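Alanine racemase (Corynebacterium glutamicum, PDB 2DY3) belongs to the alanine racemase family of pyridoxal-5'-phosphate proteins, its two-chain assembly pairing subunits with a TIM-barrel N-terminal domain and a largely beta C-terminal domain. Local coordinates at residues P26-A31 and M210-P215; L98-P103 and S130-Q135; T153-H158 and L189-N194; R172-F177 and N194-S199. All coordinates share one frame; numbering follows the deposited sequence.

Interaction 1 of 4, residues P26-A31 and M210-P215; sequences PAKLMA and MEMVRP. With PLP (pyridoxal-5'-phosphate), chain F.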
# COMPACT_ATOMS: atom_id res chain seq x y z
N PRO B 26 -32.63 -9.56 -15.31
CA PRO B 26 -32.23 -10.37 -16.47
C PRO B 26 -30.81 -10.07 -16.96
O PRO B 26 -30.21 -10.88 -17.68
CB PRO B 26 -33.28 -10.00 -17.51
CG PRO B 26 -33.49 -8.54 -17.23
CD PRO B 26 -33.56 -8.49 -15.71
N ALA B 27 -30.27 -8.92 -16.58
CA ALA B 27 -28.92 -8.54 -16.98
C ALA B 27 -27.87 -9.39 -16.28
O ALA B 27 -28.06 -9.80 -15.13
CB ALA B 27 -28.68 -7.06 -16.67
N LYS B 28 -26.77 -9.67 -16.97
CA LYS B 28 -25.70 -10.46 -16.37
C LYS B 28 -24.95 -9.63 -15.35
O LYS B 28 -24.88 -8.41 -15.47
CB LYS B 28 -24.75 -10.96 -17.46
CG LYS B 28 -25.42 -11.92 -18.44
CD LYS B 28 -24.47 -12.37 -19.54
CE LYS B 28 -25.15 -13.36 -20.47
NZ LYS B 28 -24.25 -13.84 -21.56
N LEU B 29 -24.40 -10.29 -14.34
CA LEU B 29 -23.67 -9.61 -13.28
C LEU B 29 -22.16 -9.86 -13.35
O LEU B 29 -21.71 -10.95 -13.05
CB LEU B 29 -24.17 -10.09 -11.91
CG LEU B 29 -24.31 -9.14 -10.71
CD1 LEU B 29 -24.15 -9.96 -9.45
CD2 LEU B 29 -23.28 -8.03 -10.74
N MET B 30 -21.40 -8.84 -13.75
CA MET B 30 -19.95 -8.95 -13.80
C MET B 30 -19.42 -8.31 -12.53
O MET B 30 -19.66 -7.13 -12.29
CB MET B 30 -19.36 -8.22 -15.01
CG MET B 30 -17.83 -8.26 -15.04
SD MET B 30 -17.09 -7.41 -16.46
CE MET B 30 -16.98 -8.79 -17.63
N ALA B 31 -18.70 -9.08 -11.73
CA ALA B 31 -18.14 -8.56 -10.49
C ALA B 31 -16.74 -8.00 -10.71
O ALA B 31 -15.83 -8.72 -11.12
CB ALA B 31 -18.10 -9.66 -9.43
N MET B 210 -28.51 -2.61 -19.89
CA MET B 210 -28.10 -3.29 -21.11
C MET B 210 -28.09 -4.79 -20.85
O MET B 210 -28.93 -5.29 -20.12
CB MET B 210 -26.72 -2.79 -21.55
CG MET B 210 -26.67 -1.29 -21.72
SD MET B 210 -25.18 -0.71 -22.50
CE MET B 210 -25.59 -0.99 -24.22
N GLU B 211 -27.13 -5.51 -21.43
CA GLU B 211 -27.08 -6.96 -21.21
C GLU B 211 -26.26 -7.34 -19.98
O GLU B 211 -26.36 -8.46 -19.48
CB GLU B 211 -26.48 -7.67 -22.43
CG GLU B 211 -27.29 -7.58 -23.72
CD GLU B 211 -27.09 -6.25 -24.44
OE1 GLU B 211 -26.08 -5.58 -24.17
OE2 GLU B 211 -27.95 -5.90 -25.28
N MET B 212 -25.44 -6.41 -19.51
CA MET B 212 -24.60 -6.69 -18.36
C MET B 212 -24.22 -5.42 -17.61
O MET B 212 -24.09 -4.36 -18.21
CB MET B 212 -23.33 -7.43 -18.83
CG MET B 212 -22.40 -7.95 -17.73
SD MET B 212 -20.99 -8.88 -18.42
CE MET B 212 -21.53 -10.55 -18.20
N VAL B 213 -24.06 -5.55 -16.30
CA VAL B 213 -23.66 -4.44 -15.44
C VAL B 213 -22.38 -4.90 -14.75
O VAL B 213 -22.20 -6.09 -14.51
CB VAL B 213 -24.75 -4.12 -14.39
CG1 VAL B 213 -26.06 -3.77 -15.09
CG2 VAL B 213 -24.96 -5.31 -13.46
N ARG B 214 -21.48 -3.96 -14.45
CA ARG B 214 -20.23 -4.34 -13.80
C ARG B 214 -19.87 -3.51 -12.59
O ARG B 214 -18.99 -2.65 -12.65
CB ARG B 214 -19.07 -4.30 -14.80
CG ARG B 214 -18.90 -3.00 -15.55
CD ARG B 214 -17.54 -2.95 -16.24
NE ARG B 214 -17.40 -1.79 -17.12
CZ ARG B 214 -17.70 -0.54 -16.78
NH1 ARG B 214 -18.19 -0.25 -15.58
NH2 ARG B 214 -17.50 0.45 -17.64
N PRO B 215 -20.55 -3.76 -11.47
CA PRO B 215 -20.26 -3.00 -10.26
C PRO B 215 -19.11 -3.62 -9.49
O PRO B 215 -18.89 -4.84 -9.53
CB PRO B 215 -21.57 -3.06 -9.49
CG PRO B 215 -22.09 -4.42 -9.84
CD PRO B 215 -21.78 -4.57 -11.31
N1 PLP F . -15.48 -0.89 -14.77
C2 PLP F . -14.17 -0.47 -14.99
C2A PLP F . -13.65 -0.37 -16.42
C3 PLP F . -13.35 -0.15 -13.88
O3 PLP F . -12.05 0.27 -14.08
C4 PLP F . -13.88 -0.26 -12.56
C4A PLP F . -13.04 0.11 -11.31
C5 PLP F . -15.24 -0.68 -12.38
C6 PLP F . -16.02 -0.99 -13.49
C5A PLP F . -15.89 -0.80 -11.04
O4P PLP F . -16.41 0.45 -10.61
P PLP F . -17.18 0.74 -9.21
O1P PLP F . -16.33 0.29 -8.11
O2P PLP F . -17.35 2.19 -9.26
O3P PLP F . -18.43 -0.05 -9.34
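Arg214, packed against Met30 with their CB atoms 3.9 Å apart, turns one face of its guanidinium to the pyridine ring of PLP. PLP C2 lies over the centre of that face; PLP N1 lies over the same face, closer in than C2, and is nearest to Arg214 NH1 at 2.9 Å. A cationic group held so near would be expected to disfavour a proton on the pyridine nitrogen. The setting is the TIM barrel of the N-terminal domain, where the first barrel strand, 28-32, runs parallel to the short strand 212-213. Backbone bonds join them from Lys28 N to Glu211 O (2.8 Å), from Val213 N to Lys28 O (3.1 Å) and from Met30 N to Val213 O (3.0 Å). Arg214 CG takes the position between backbone N and carbonyl carbon (chi1 54°); with the chain extended from there to NE, the guanidinium is carried away from strand 28-32 and up to PLP. Met30 starts off beside it in the same direction. Lys28 and Met212 share one face of the sheet, and the bend at the end of Met212 presses its CE to 3.3 Å from Lys28 CB, a tight fit. Met212 SD also meets Met30 CB at 3.8 Å. Leu29 and Val213 occupy the other face, where Leu29 crosses the Pro215 ring at about a right angle and its CD2 rests 3.8 Å from Pro215 CD.

Interaction 2 of 4, residues L98-P103 and S130-Q135; sequences LAVISP and SGVDEQ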
# COMPACT_ATOMS: atom_id res chain seq x y z
N LEU B 98 -10.13 -10.12 -23.68
CA LEU B 98 -9.29 -8.93 -23.70
C LEU B 98 -10.04 -7.77 -24.32
O LEU B 98 -10.72 -7.92 -25.33
CB LEU B 98 -8.02 -9.19 -24.53
CG LEU B 98 -7.03 -10.22 -24.02
CD1 LEU B 98 -5.91 -10.40 -25.04
CD2 LEU B 98 -6.47 -9.78 -22.67
N ALA B 99 -9.92 -6.60 -23.70
CA ALA B 99 -10.57 -5.41 -24.22
C ALA B 99 -9.71 -4.81 -25.33
O ALA B 99 -8.48 -4.80 -25.24
CB ALA B 99 -10.75 -4.38 -23.11
N VAL B 100 -10.36 -4.32 -26.38
CA VAL B 100 -9.65 -3.66 -27.47
C VAL B 100 -9.68 -2.19 -27.04
O VAL B 100 -10.74 -1.56 -27.09
CB VAL B 100 -10.39 -3.81 -28.82
CG1 VAL B 100 -9.54 -3.23 -29.94
CG2 VAL B 100 -10.69 -5.28 -29.08
N ILE B 101 -8.54 -1.65 -26.61
CA ILE B 101 -8.52 -0.27 -26.14
C ILE B 101 -7.88 0.75 -27.09
O ILE B 101 -7.94 1.95 -26.85
CB ILE B 101 -7.82 -0.17 -24.75
CG1 ILE B 101 -6.31 -0.34 -24.89
CG2 ILE B 101 -8.37 -1.24 -23.81
CD1 ILE B 101 -5.56 -0.11 -23.60
N SER B 102 -7.27 0.27 -28.17
CA SER B 102 -6.66 1.13 -29.17
C SER B 102 -6.48 0.32 -30.44
O SER B 102 -6.49 -0.91 -30.40
CB SER B 102 -5.30 1.65 -28.71
OG SER B 102 -4.28 0.71 -28.99
N PRO B 103 -6.31 1.00 -31.58
CA PRO B 103 -6.11 0.32 -32.87
C PRO B 103 -4.94 -0.66 -32.82
O PRO B 103 -5.00 -1.74 -33.42
CB PRO B 103 -5.86 1.48 -33.84
CG PRO B 103 -6.72 2.59 -33.24
CD PRO B 103 -6.43 2.46 -31.76
N SER B 130 -8.57 6.02 -22.02
CA SER B 130 -8.26 4.81 -22.77
C SER B 130 -9.45 4.42 -23.65
O SER B 130 -10.55 4.93 -23.49
CB SER B 130 -7.94 3.67 -21.79
OG SER B 130 -7.59 2.49 -22.49
N GLY B 131 -9.22 3.50 -24.58
CA GLY B 131 -10.31 3.08 -25.44
C GLY B 131 -10.26 3.69 -26.83
O GLY B 131 -9.61 4.71 -27.05
N VAL B 132 -10.95 3.05 -27.77
CA VAL B 132 -11.00 3.50 -29.16
C VAL B 132 -11.96 4.68 -29.27
O VAL B 132 -13.11 4.60 -28.83
CB VAL B 132 -11.50 2.35 -30.07
CG1 VAL B 132 -11.38 2.75 -31.53
CG2 VAL B 132 -10.69 1.08 -29.80
N ASP B 133 -11.50 5.79 -29.86
CA ASP B 133 -12.35 6.95 -30.00
C ASP B 133 -13.05 6.98 -31.36
O ASP B 133 -12.67 6.28 -32.28
CB ASP B 133 -11.57 8.25 -29.80
CG ASP B 133 -10.47 8.45 -30.82
OD1 ASP B 133 -10.73 8.25 -32.03
OD2 ASP B 133 -9.36 8.83 -30.42
N GLU B 134 -14.08 7.81 -31.44
CA GLU B 134 -14.91 7.97 -32.63
C GLU B 134 -14.21 7.92 -33.99
O GLU B 134 -14.66 7.22 -34.90
CB GLU B 134 -15.71 9.27 -32.51
CG GLU B 134 -16.74 9.50 -33.60
CD GLU B 134 -17.69 10.64 -33.26
OE1 GLU B 134 -18.52 10.45 -32.35
OE2 GLU B 134 -17.59 11.71 -33.89
N GLN B 135 -13.12 8.66 -34.13
CA GLN B 135 -12.39 8.69 -35.39
C GLN B 135 -11.77 7.33 -35.75
O GLN B 135 -11.49 7.07 -36.92
CB GLN B 135 -11.28 9.75 -35.35
CG GLN B 135 -11.79 11.18 -35.17
CD GLN B 135 -12.77 11.60 -36.25
OE1 GLN B 135 -13.90 11.11 -36.31
NE2 GLN B 135 -12.35 12.53 -37.10
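Ile101 meets Ser130 along nearly its whole side chain. Its CB already stands 3.5 Å from Ser130 OG, and Gly131 N is the next neighbour of that carbon. CG2 branches off at 4.0 Å from Ser130 OG, while CG1 lies at much the same range. At the tip, CD1 is again 3.5 Å from Ser130 OG. With CG1 between the backbone N and the carbonyl carbon (chi1 74°) and the chain extended beyond it, the branch runs alongside the Ser130 hydroxyl, whose oxygen touches both CB and CD1. Lys122, from the neighbouring strand 117-122, packs against both residues. A second patch lies further along, where Val132 CG2 comes to 3.8 Å from Val100 O and to 3.9 Å from Ser102 N, with Val100 CG1 more loosely placed beside it. Val140 and Leu144 of helix 134-146 extend this apolar patch. Between the two patches Gly131 brings its backbone close to Ile101 and is hydrogen-bonded through its O to Lys246 NZ of the second subunit, so the contact takes part in the dimer interface. Ser102 and Asp133 each hold an N-cap position, the first with a weak bond to His105 N, and Asp133 N is bonded in turn to Glu136 OE1. The contact thus joins two neighbouring strand-to-helix loops of the TIM barrel, each leading into a helix with a capped start.

Interaction 3 of 4, residues T153-H158 and L189-N194; sequences TGMFTH and LECPVN. With PLP (pyridoxal-5'-phosphate), chain F.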
# COMPACT_ATOMS: atom_id res chain seq x y z
N THR B 153 -17.45 -10.09 -28.47
CA THR B 153 -18.58 -10.40 -27.60
C THR B 153 -19.46 -9.19 -27.30
O THR B 153 -20.59 -9.34 -26.84
CB THR B 153 -18.11 -10.99 -26.27
OG1 THR B 153 -19.26 -11.40 -25.51
CG2 THR B 153 -17.32 -9.95 -25.47
N GLY B 154 -18.91 -8.00 -27.54
CA GLY B 154 -19.65 -6.77 -27.30
C GLY B 154 -18.71 -5.59 -27.09
O GLY B 154 -17.52 -5.67 -27.41
N MET B 155 -19.26 -4.49 -26.59
CA MET B 155 -18.47 -3.30 -26.30
C MET B 155 -18.92 -2.70 -24.98
O MET B 155 -20.00 -2.99 -24.47
CB MET B 155 -18.59 -2.26 -27.43
CG MET B 155 -20.00 -1.84 -27.79
SD MET B 155 -20.00 -0.39 -28.88
CE MET B 155 -19.30 -1.07 -30.36
N PHE B 156 -18.06 -1.87 -24.40
CA PHE B 156 -18.38 -1.26 -23.13
C PHE B 156 -17.67 0.08 -23.03
O PHE B 156 -16.71 0.33 -23.75
CB PHE B 156 -17.93 -2.16 -21.97
CG PHE B 156 -16.43 -2.28 -21.85
CD1 PHE B 156 -15.69 -2.96 -22.80
CD2 PHE B 156 -15.77 -1.69 -20.79
CE1 PHE B 156 -14.31 -3.06 -22.69
CE2 PHE B 156 -14.39 -1.78 -20.67
CZ PHE B 156 -13.66 -2.46 -21.62
N THR B 157 -18.16 0.93 -22.14
CA THR B 157 -17.53 2.21 -21.92
C THR B 157 -17.58 2.38 -20.42
O THR B 157 -18.38 1.75 -19.73
CB THR B 157 -18.27 3.36 -22.63
OG1 THR B 157 -17.38 4.47 -22.77
CG2 THR B 157 -19.50 3.79 -21.83
N HIS B 158 -16.70 3.21 -19.89
CA HIS B 158 -16.68 3.40 -18.46
C HIS B 158 -17.24 4.77 -18.17
O HIS B 158 -16.57 5.78 -18.40
CB HIS B 158 -15.25 3.26 -17.94
CG HIS B 158 -15.15 3.24 -16.45
ND1 HIS B 158 -15.99 2.49 -15.65
CD2 HIS B 158 -14.27 3.85 -15.61
CE1 HIS B 158 -15.63 2.64 -14.39
NE2 HIS B 158 -14.60 3.46 -14.34
N LEU B 189 -20.65 -6.63 -36.69
CA LEU B 189 -20.29 -7.06 -35.33
C LEU B 189 -21.56 -7.05 -34.48
O LEU B 189 -22.06 -5.99 -34.11
CB LEU B 189 -19.25 -6.13 -34.71
CG LEU B 189 -17.83 -6.10 -35.30
CD1 LEU B 189 -17.00 -5.07 -34.56
CD2 LEU B 189 -17.18 -7.48 -35.20
N GLU B 190 -22.06 -8.24 -34.19
CA GLU B 190 -23.27 -8.38 -33.39
C GLU B 190 -23.21 -7.64 -32.05
O GLU B 190 -24.18 -7.00 -31.65
CB GLU B 190 -23.57 -9.86 -33.14
CG GLU B 190 -24.78 -10.09 -32.23
CD GLU B 190 -25.06 -11.56 -31.95
OE1 GLU B 190 -24.10 -12.34 -31.77
OE2 GLU B 190 -26.25 -11.94 -31.89
N CYS B 191 -22.08 -7.74 -31.36
CA CYS B 191 -21.92 -7.10 -30.05
C CYS B 191 -23.09 -7.50 -29.15
O CYS B 191 -23.84 -6.66 -28.66
CB CYS B 191 -21.88 -5.57 -30.19
SG CYS B 191 -20.43 -4.93 -31.05
N PRO B 192 -23.26 -8.82 -28.92
CA PRO B 192 -24.31 -9.44 -28.11
C PRO B 192 -24.42 -8.96 -26.67
O PRO B 192 -25.53 -8.79 -26.15
CB PRO B 192 -23.95 -10.93 -28.16
CG PRO B 192 -23.17 -11.06 -29.41
CD PRO B 192 -22.33 -9.83 -29.44
N VAL B 193 -23.28 -8.77 -26.01
CA VAL B 193 -23.28 -8.36 -24.62
C VAL B 193 -22.51 -7.08 -24.38
O VAL B 193 -21.28 -7.04 -24.49
CB VAL B 193 -22.71 -9.49 -23.74
CG1 VAL B 193 -22.78 -9.12 -22.27
CG2 VAL B 193 -23.48 -10.78 -24.00
N ASN B 194 -23.23 -6.02 -24.04
CA ASN B 194 -22.62 -4.72 -23.80
C ASN B 194 -22.88 -4.27 -22.37
O ASN B 194 -23.83 -4.71 -21.73
CB ASN B 194 -23.18 -3.70 -24.80
CG ASN B 194 -23.07 -4.16 -26.24
OD1 ASN B 194 -21.97 -4.45 -26.73
ND2 ASN B 194 -24.21 -4.24 -26.94
N1 PLP F . -15.48 -0.89 -14.77
C2 PLP F . -14.17 -0.47 -14.99
C2A PLP F . -13.65 -0.37 -16.42
C3 PLP F . -13.35 -0.15 -13.88
O3 PLP F . -12.05 0.27 -14.08
C4 PLP F . -13.88 -0.26 -12.56
C4A PLP F . -13.04 0.11 -11.31
C5 PLP F . -15.24 -0.68 -12.38
C6 PLP F . -16.02 -0.99 -13.49
C5A PLP F . -15.89 -0.80 -11.04
O4P PLP F . -16.41 0.45 -10.61
P PLP F . -17.18 0.74 -9.21
O1P PLP F . -16.33 0.29 -8.11
O2P PLP F . -17.35 2.19 -9.26
O3P PLP F . -18.43 -0.05 -9.34
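Met155 and Asn194 lie obliquely across one another, with Asn194 OD1 3.4 Å from Met155 CG and bonded to Met155 N at 2.7 Å. The donor lies in the plane of the amide carbonyl, with an N-H...O angle of 158°, so the amide oxygen satisfies the backbone N-H of Met155. The same amide is steadied by a weak bond from Asn194 ND2 to Cys191 O, while Arg185 is a second donor to Cys191 O. Met155 places CG in the cramped slot between its backbone N and carbonyl carbon (chi1 54°), and its bent end brings CE to 4.1 Å from Cys191 SG. Gly154, lacking a side chain, allows the loop to lie directly on the strand: its CA is 3.3 Å from Val193 O in a nearly straight CA-H...O contact. Val193 N bonds to Thr153 O at 2.9 Å, and Pro192 CD crowds the same oxygen. Further on, His158 turns one ring face to PLP, offset toward the rim, with CE1 3.5 Å from PLP C2. A loop running beside a barrel strand, with the ligand at the C-terminal end of that strand, is the arrangement expected of a TIM-barrel pocket.

Interaction 4 of 4, residues R172-F177 and N194-S199; sequences RQIIAF and NHVCNS. With PLP (pyridoxal-5'-phosphate), chain F.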
# COMPACT_ATOMS: atom_id res chain seq x y z
N ARG B 172 -24.47 12.03 -22.14
CA ARG B 172 -23.75 12.42 -23.34
C ARG B 172 -22.87 11.24 -23.76
O ARG B 172 -22.70 10.98 -24.95
CB ARG B 172 -22.89 13.66 -23.08
CG ARG B 172 -22.24 14.22 -24.34
CD ARG B 172 -23.30 14.60 -25.37
NE ARG B 172 -24.19 15.64 -24.87
CZ ARG B 172 -23.84 16.91 -24.70
NH1 ARG B 172 -22.61 17.31 -25.00
NH2 ARG B 172 -24.72 17.78 -24.22
N GLN B 173 -22.32 10.53 -22.78
CA GLN B 173 -21.47 9.38 -23.06
C GLN B 173 -22.29 8.24 -23.68
O GLN B 173 -21.83 7.58 -24.61
CB GLN B 173 -20.81 8.87 -21.78
CG GLN B 173 -19.71 9.76 -21.22
CD GLN B 173 -18.86 9.05 -20.18
OE1 GLN B 173 -18.05 8.18 -20.51
NE2 GLN B 173 -19.05 9.41 -18.92
N ILE B 174 -23.50 8.03 -23.16
CA ILE B 174 -24.37 6.98 -23.67
C ILE B 174 -24.73 7.24 -25.13
O ILE B 174 -24.78 6.32 -25.93
CB ILE B 174 -25.67 6.85 -22.84
CG1 ILE B 174 -25.33 6.39 -21.42
CG2 ILE B 174 -26.61 5.82 -23.47
CD1 ILE B 174 -24.61 5.07 -21.39
N ILE B 175 -24.99 8.50 -25.46
CA ILE B 175 -25.33 8.83 -26.84
C ILE B 175 -24.18 8.41 -27.76
O ILE B 175 -24.39 7.75 -28.77
CB ILE B 175 -25.58 10.34 -27.02
CG1 ILE B 175 -26.89 10.74 -26.35
CG2 ILE B 175 -25.63 10.69 -28.50
CD1 ILE B 175 -27.21 12.22 -26.44
N ALA B 176 -22.95 8.79 -27.40
CA ALA B 176 -21.78 8.45 -28.19
C ALA B 176 -21.56 6.93 -28.24
O ALA B 176 -21.17 6.39 -29.27
CB ALA B 176 -20.55 9.13 -27.62
N PHE B 177 -21.82 6.26 -27.13
CA PHE B 177 -21.66 4.81 -27.05
C PHE B 177 -22.63 4.11 -28.00
O PHE B 177 -22.26 3.17 -28.69
CB PHE B 177 -21.90 4.33 -25.61
CG PHE B 177 -21.69 2.85 -25.41
CD1 PHE B 177 -20.44 2.28 -25.56
CD2 PHE B 177 -22.75 2.03 -25.04
CE1 PHE B 177 -20.24 0.92 -25.33
CE2 PHE B 177 -22.56 0.68 -24.82
CZ PHE B 177 -21.30 0.12 -24.96
N ASN B 194 -23.23 -6.02 -24.04
CA ASN B 194 -22.62 -4.72 -23.80
C ASN B 194 -22.88 -4.27 -22.37
O ASN B 194 -23.83 -4.71 -21.73
CB ASN B 194 -23.18 -3.70 -24.80
CG ASN B 194 -23.07 -4.16 -26.24
OD1 ASN B 194 -21.97 -4.45 -26.73
ND2 ASN B 194 -24.21 -4.24 -26.94
N HIS B 195 -22.01 -3.39 -21.88
CA HIS B 195 -22.14 -2.87 -20.52
C HIS B 195 -21.48 -1.51 -20.32
O HIS B 195 -20.51 -1.17 -20.98
CB HIS B 195 -21.56 -3.88 -19.53
CG HIS B 195 -20.28 -4.52 -19.97
ND1 HIS B 195 -19.05 -4.13 -19.47
CD2 HIS B 195 -20.03 -5.55 -20.81
CE1 HIS B 195 -18.11 -4.90 -19.99
NE2 HIS B 195 -18.68 -5.77 -20.80
N VAL B 196 -22.05 -0.73 -19.41
CA VAL B 196 -21.54 0.60 -19.10
C VAL B 196 -21.65 0.92 -17.61
O VAL B 196 -20.93 1.76 -17.10
CB VAL B 196 -22.32 1.70 -19.87
CG1 VAL B 196 -22.23 1.46 -21.38
CG2 VAL B 196 -23.79 1.70 -19.42
N CYS B 197 -22.55 0.23 -16.92
CA CYS B 197 -22.81 0.48 -15.51
C CYS B 197 -21.82 0.03 -14.42
O CYS B 197 -21.58 -1.16 -14.23
CB CYS B 197 -24.20 -0.06 -15.14
SG CYS B 197 -25.57 0.98 -15.71
N ASN B 198 -21.27 1.01 -13.72
CA ASN B 198 -20.37 0.75 -12.59
C ASN B 198 -21.32 0.89 -11.40
O ASN B 198 -22.51 1.12 -11.60
CB ASN B 198 -19.25 1.79 -12.55
CG ASN B 198 -19.77 3.21 -12.44
OD1 ASN B 198 -20.96 3.47 -12.66
ND2 ASN B 198 -18.88 4.14 -12.12
N SER B 199 -20.84 0.76 -10.17
CA SER B 199 -21.73 0.86 -9.00
C SER B 199 -22.67 2.06 -8.94
O SER B 199 -23.88 1.90 -8.76
CB SER B 199 -20.92 0.78 -7.70
OG SER B 199 -20.42 -0.52 -7.49
N1 PLP F . -15.48 -0.89 -14.77
C2 PLP F . -14.17 -0.47 -14.99
C2A PLP F . -13.65 -0.37 -16.42
C3 PLP F . -13.35 -0.15 -13.88
O3 PLP F . -12.05 0.27 -14.08
C4 PLP F . -13.88 -0.26 -12.56
C4A PLP F . -13.04 0.11 -11.31
C5 PLP F . -15.24 -0.68 -12.38
C6 PLP F . -16.02 -0.99 -13.49
C5A PLP F . -15.89 -0.80 -11.04
O4P PLP F . -16.41 0.45 -10.61
P PLP F . -17.18 0.74 -9.21
O1P PLP F . -16.33 0.29 -8.11
O2P PLP F . -17.35 2.19 -9.26
O3P PLP F . -18.43 -0.05 -9.34
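Val196 pushes CG1 onto one face of the Phe177 ring, 3.9 Å from its centroid and 25° off the normal, a CH-pi contact displaced toward the rim. The closest ring atom is Phe177 CE2, 3.5 Å from Val196 CG1. The other methyl, CG2, meets Ile174 CD1 at 4.0 Å, the two side chains crossing at about a right angle. Asn194 CB lies at the edge of the phenyl ring, 4.3 Å from Phe177 CZ. Phe177 reaches the loop because CG is anti to the backbone N (chi1 -177°), and helix 169-186 fixes its base through Phe177 N to Gln173 O at 2.8 Å. Leu159 packs on Val196 as well. One residue earlier, His195 directs its CB away from the helix and sets its ring against that of Phe156; one residue after Val196, Cys197 is bonded to Arg214 through the backbone. Asn198 then caps helix 199-202 with a bond from its OD1 to Ala201 N. Ser199, in the first turn, grips one phosphate oxygen twice: its N is 2.7 Å and its OG 2.8 Å from PLP O3P. Ala218 N donates to that hydroxyl, leaving its own hydrogen for the phosphate. Toward helix 169-186 the loop is held across this contact by apolar packing, and at Ser199 by N-H and O-H donors to the phosphate, whose negative charge the start of a helix would be expected to favour.

In the fold
Interactions 2, 3 and 4 all fall within the chain closed by interaction 1, and the last two cross, sharing Asn194. The centres of interactions 1, 3 and 4 lie 11 to 12 Å apart, and all three touch PLP: Arg214 and His158 at its ring, Pro215 and Ser199 at its phosphate. Direct links tie them together, with Glu211 OE1 2.9 Å from Asn194 N and Arg214 N 2.8 Å from Cys197 O, both probable hydrogen bonds. Phe177 CZ also packs 3.4 Å from Met155 O. Interaction 2 has its centre 21 Å from that of interaction 1 but only 12 Å from that of interaction 3, which it touches through Ala99 CB, 3.8 Å from Phe156 CZ; the side chain of Ser130 is about 9 Å from PLP.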